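Local coordinates for pyrrolidone-carboxylate peptidase (Pyrococcus furiosus, PDB 1X10), which removes an N-terminal pyroglutamyl (5-oxoprolyl) group from polypeptides as a thiol peptidase, generally where the second residue is not proline, at residues A[114-117]-A[118-122]. The protein carries 3 engineered substitutions. Sequence-based numbering, arbitrary orientation.
Sequences TLPI and KKIMK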
loop_
_atom_site.group_PDB
_atom_site.type_symbol
_atom_site.label_atom_id
_atom_site.label_comp_id
_atom_site.label_asym_id
_atom_site.label_seq_id
_atom_site.Cartn_x
_atom_site.Cartn_y
_atom_site.Cartn_z
ATOM N N THR A 114 -9.003 27.421 7.502
ATOM C CA THR A 114 -9.915 28.064 8.428
ATOM C C THR A 114 -11.310 27.442 8.351
ATOM O O THR A 114 -12.277 27.988 8.872
ATOM C CB THR A 114 -9.988 29.595 8.191
ATOM O OG1 THR A 114 -10.131 29.864 6.795
ATOM C CG2 THR A 114 -8.723 30.267 8.713
ATOM N N LEU A 115 -11.408 26.301 7.678
ATOM C CA LEU A 115 -12.674 25.588 7.611
ATOM C C LEU A 115 -12.727 24.820 8.926
ATOM O O LEU A 115 -11.687 24.528 9.522
ATOM C CB LEU A 115 -12.683 24.584 6.450
ATOM C CG LEU A 115 -12.643 25.110 5.012
ATOM C CD1 LEU A 115 -12.606 23.931 4.055
ATOM C CD2 LEU A 115 -13.868 25.972 4.741
ATOM N N PRO A 116 -13.932 24.509 9.420
ATOM C CA PRO A 116 -14.030 23.760 10.676
ATOM C C PRO A 116 -13.777 22.295 10.310
ATOM O O PRO A 116 -14.697 21.478 10.282
ATOM C CB PRO A 116 -15.466 24.029 11.117
ATOM C CG PRO A 116 -16.201 24.102 9.792
ATOM C CD PRO A 116 -15.260 24.927 8.935
ATOM N N ILE A 117 -12.514 21.978 10.028
ATOM C CA ILE A 117 -12.141 20.638 9.587
ATOM C C ILE A 117 -12.546 19.468 10.471
ATOM O O ILE A 117 -12.973 18.436 9.955
ATOM C CB ILE A 117 -10.624 20.551 9.272
ATOM C CG1 ILE A 117 -9.788 20.692 10.542
ATOM C CG2 ILE A 117 -10.244 21.650 8.278
ATOM C CD1 ILE A 117 -8.282 20.538 10.279
ATOM N N LYS A 118 -12.427 19.605 11.788
ATOM C CA LYS A 118 -12.819 18.504 12.667
ATOM C C LYS A 118 -14.333 18.273 12.642
ATOM O O LYS A 118 -14.788 17.130 12.648
ATOM C CB LYS A 118 -12.337 18.756 14.103
ATOM C CG LYS A 118 -10.822 18.585 14.292
ATOM C CD LYS A 118 -10.367 17.178 13.879
ATOM C CE LYS A 118 -8.854 16.978 14.010
ATOM N NZ LYS A 118 -8.380 16.947 15.422
ATOM N N LYS A 119 -15.113 19.352 12.612
ATOM C CA LYS A 119 -16.567 19.216 12.562
ATOM C C LYS A 119 -17.000 18.612 11.225
ATOM O O LYS A 119 -17.941 17.819 11.165
ATOM C CB LYS A 119 -17.245 20.572 12.761
ATOM C CG LYS A 119 -17.129 21.115 14.175
ATOM C CD LYS A 119 -17.924 22.395 14.333
ATOM C CE LYS A 119 -17.910 22.881 15.775
ATOM N NZ LYS A 119 -18.664 24.155 15.932
ATOM N N ILE A 120 -16.317 18.997 10.152
ATOM C CA ILE A 120 -16.632 18.465 8.835
ATOM C C ILE A 120 -16.359 16.957 8.835
ATOM O O ILE A 120 -17.197 16.168 8.404
ATOM C CB ILE A 120 -15.781 19.161 7.742
ATOM C CG1 ILE A 120 -16.232 20.616 7.597
ATOM C CG2 ILE A 120 -15.906 18.424 6.419
ATOM C CD1 ILE A 120 -15.372 21.444 6.656
ATOM N N MET A 121 -15.193 16.558 9.334
ATOM C CA MET A 121 -14.845 15.142 9.377
ATOM C C MET A 121 -15.879 14.359 10.186
ATOM O O MET A 121 -16.289 13.261 9.805
ATOM C CB MET A 121 -13.454 14.952 9.994
ATOM C CG MET A 121 -13.049 13.485 10.162
ATOM S SD MET A 121 -11.325 13.223 10.705
ATOM C CE MET A 121 -11.491 13.463 12.489
ATOM N N LYS A 122 -16.302 14.938 11.302
ATOM C CA LYS A 122 -17.280 14.298 12.167
ATOM C C LYS A 122 -18.619 14.094 11.457
ATOM O O LYS A 122 -19.220 13.028 11.546
ATOM C CB LYS A 122 -17.465 15.136 13.435
ATOM C CG LYS A 122 -18.324 14.487 14.510
ATOM C CD LYS A 122 -19.800 14.556 14.176
ATOM C CE LYS A 122 -20.330 15.988 14.235
ATOM N NZ LYS A 122 -21.782 16.066 13.889
#
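Ile120 reaches back along the chain to touch Pro116 with its longer branch. Ile120 CB sits 3.6 Å from both Pro116 O and Ile117 O, the two carbonyls of the first turn. CG1 lies beside the backbone N, anti to the carbonyl carbon (chi1 -69°), which sends this branch back toward the start of the helix. There Ile120 CG1 passes 3.2 Å from Pro116 O, a van der Waals contact, and comes 4.1 Å from Pro116 CG, the two side chains meeting at a slant rather than lying flush. The tip, Ile120 CD1, also stays near that oxygen, slips past the proline ring near CG and CD and ends 4.1 Å from Leu115 CB. With an alanine here, the proline ring and Leu115 CB would probably lose the CG1-CD1 branch as an apolar neighbour, leaving a gap at the foot of the helix.

This is the N-terminal end of helix 117-126, entered from strand 110-112 through a short loop. Pro116 holds the N-cap position and also centres an inverse gamma turn, closed by a weak bond from Ile117 N to Leu115 O. The helical ladder starts directly afterwards: Ile120 N donates to Pro116 O at 3.0 Å, the donor standing almost in line with the carbonyl (C=O...N 165°). One residue on, Met121 N bonds to Ile117 O, this time tilted 27° from the carbonyl plane. On the sheet side, Ile117, Ile120 and Met121 all pack on Ile78 of strand 76-83. The side chain of Ile117 is about 7 Å from that of Glu79, an active-site residue. Val202 of helix 189-206 lies against Pro116, Lys119 and Ile120. Lys119 forms a salt bridge with Glu206, and Lys118 one with Asp100 of the second subunit.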